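Side-chain contact in ArsR family transcriptional regulator (Staphylococcus aureus, PDB 6CDB), which probably represses transcription by binding operator DNA as a zinc-responsive winged helix-turn-helix dimer of the ArsR family: residues D25-R28 with I29-M32. The protein carries 1 engineered substitution. Residues are numbered along the deposited sequence; the frame is centred on the assembly and turned at random.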
loop_
_atom_site.group_PDB
_atom_site.type_symbol
_atom_site.label_atom_id
_atom_site.label_comp_id
_atom_site.label_asym_id
_atom_site.label_seq_id
_atom_site.Cartn_x
_atom_site.Cartn_y
_atom_site.Cartn_z
ATOM N N ASP A 25 -6.073 1.384 -7.176
ATOM C CA ASP A 25 -7.335 1.584 -7.889
ATOM C C ASP A 25 -8.116 2.655 -7.143
ATOM O O ASP A 25 -8.406 2.476 -5.957
ATOM C CB ASP A 25 -8.124 0.269 -7.964
ATOM C CG ASP A 25 -9.461 0.411 -8.691
ATOM O OD1 ASP A 25 -9.632 -0.207 -9.758
ATOM O OD2 ASP A 25 -10.351 1.116 -8.191
ATOM N N TYR A 26 -8.454 3.752 -7.832
ATOM C CA TYR A 26 -9.038 4.918 -7.161
ATOM C C TYR A 26 -10.317 4.565 -6.413
ATOM O O TYR A 26 -10.512 4.971 -5.260
ATOM C CB TYR A 26 -9.315 6.018 -8.183
ATOM C CG TYR A 26 -9.991 7.250 -7.618
ATOM C CD1 TYR A 26 -9.321 8.086 -6.735
ATOM C CD2 TYR A 26 -11.281 7.593 -8.000
ATOM C CE1 TYR A 26 -9.912 9.213 -6.225
ATOM C CE2 TYR A 26 -11.896 8.732 -7.490
ATOM C CZ TYR A 26 -11.202 9.536 -6.602
ATOM O OH TYR A 26 -11.783 10.663 -6.088
ATOM N N ASN A 27 -11.217 3.833 -7.069
ATOM C CA ASN A 27 -12.487 3.485 -6.446
ATOM C C ASN A 27 -12.298 2.507 -5.298
ATOM O O ASN A 27 -13.009 2.587 -4.289
ATOM C CB ASN A 27 -13.450 2.918 -7.496
ATOM C CG ASN A 27 -14.119 4.006 -8.307
ATOM O OD1 ASN A 27 -14.318 5.120 -7.815
ATOM N ND2 ASN A 27 -14.462 3.699 -9.562
ATOM N N ARG A 28 -11.360 1.568 -5.435
ATOM C CA ARG A 28 -11.059 0.669 -4.323
ATOM C C ARG A 28 -10.483 1.433 -3.139
ATOM O O ARG A 28 -10.788 1.117 -1.990
ATOM C CB ARG A 28 -10.092 -0.432 -4.758
ATOM C CG ARG A 28 -10.733 -1.487 -5.631
ATOM C CD ARG A 28 -9.842 -2.712 -5.775
ATOM N NE ARG A 28 -10.263 -3.447 -6.956
ATOM C CZ ARG A 28 -9.525 -3.598 -8.043
ATOM N NH1 ARG A 28 -8.281 -3.123 -8.081
ATOM N NH2 ARG A 28 -10.028 -4.261 -9.080
ATOM N N ILE A 29 -9.649 2.441 -3.399
ATOM C CA ILE A 29 -9.170 3.291 -2.315
ATOM C C ILE A 29 -10.333 4.045 -1.668
ATOM O O ILE A 29 -10.368 4.228 -0.445
ATOM C CB ILE A 29 -8.080 4.244 -2.836
ATOM C CG1 ILE A 29 -6.787 3.457 -3.114
ATOM C CG2 ILE A 29 -7.824 5.381 -1.848
ATOM C CD1 ILE A 29 -6.313 2.621 -1.906
ATOM N N ARG A 30 -11.309 4.483 -2.469
ATOM C CA ARG A 30 -12.448 5.194 -1.888
ATOM C C ARG A 30 -13.282 4.270 -1.011
ATOM O O ARG A 30 -13.736 4.659 0.083
ATOM C CB ARG A 30 -13.309 5.812 -2.995
ATOM C CG ARG A 30 -12.698 7.048 -3.640
ATOM C CD ARG A 30 -13.808 7.987 -4.089
ATOM N NE ARG A 30 -14.573 7.404 -5.180
ATOM C CZ ARG A 30 -15.867 7.621 -5.415
ATOM N NH1 ARG A 30 -16.596 8.415 -4.625
ATOM N NH2 ARG A 30 -16.432 7.025 -6.450
ATOM N N ILE A 31 -13.499 3.042 -1.474
ATOM C CA ILE A 31 -14.199 2.054 -0.657
ATOM C C ILE A 31 -13.432 1.803 0.640
ATOM O O ILE A 31 -14.014 1.782 1.734
ATOM C CB ILE A 31 -14.393 0.754 -1.456
ATOM C CG1 ILE A 31 -15.311 0.995 -2.666
ATOM C CG2 ILE A 31 -14.909 -0.367 -0.546
ATOM C CD1 ILE A 31 -15.407 -0.197 -3.598
ATOM N N MET A 32 -12.109 1.606 0.534
ATOM C CA MET A 32 -11.317 1.285 1.719
ATOM C C MET A 32 -11.303 2.440 2.708
ATOM O O MET A 32 -11.339 2.221 3.921
ATOM C CB MET A 32 -9.884 0.930 1.330
ATOM C CG MET A 32 -9.729 -0.336 0.497
ATOM S SD MET A 32 -9.945 -1.855 1.419
ATOM C CE MET A 32 -8.333 -1.933 2.218
#
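With CG of Tyr-26 turned anti to its own nitrogen (chi1 177°) and the chain of Arg-30 bent at chi2 and chi3, the ring and the arginine one helical turn on come together on the surface of helix 26-37. CG of Arg-30 sits over one face of the phenol ring, 4.3 Å from its centroid, a CH-pi contact displaced toward the rim; CD continues over the same face toward the hydroxyl end, 3.9 Å from CZ of Tyr-26. The guanidinium then runs past the ring to Asn-27, whose side chain lies alongside it. There NH2 of Arg-30 gives OD1 of Asn-27 a nearly straight hydrogen bond of 3.2 Å, with the oxygen in the guanidinium plane; NE adds a weak bond to the same oxygen. The amide itself is turned 51° from that plane, and NH1 of Arg-30 is hydrogen-bonded to Leu-49 O, which ties this turn to helix 42-49.

Asp-25 is the N-cap. Its OD2 accepts from Arg-28 N at 3.0 Å, and its carbonyl O takes the first helical bond, from Ile-29 N at 2.8 Å. OD1 lies over one face of the Arg-28 guanidinium, 3.6 Å from NH1, a long salt bridge without a directed N-H; NH1 bonds instead to Ala-22 O. Buried Ile-31 and Met-32 pack helix 26-37 against helix 53-65 within the winged helix-turn-helix domain of the ArsR family, while Tyr-26 and Arg-30 also pack on the second subunit. A carboxylate at the positive end of the helix dipole, with an arginine beside it, would probably be stabilised in its charged form.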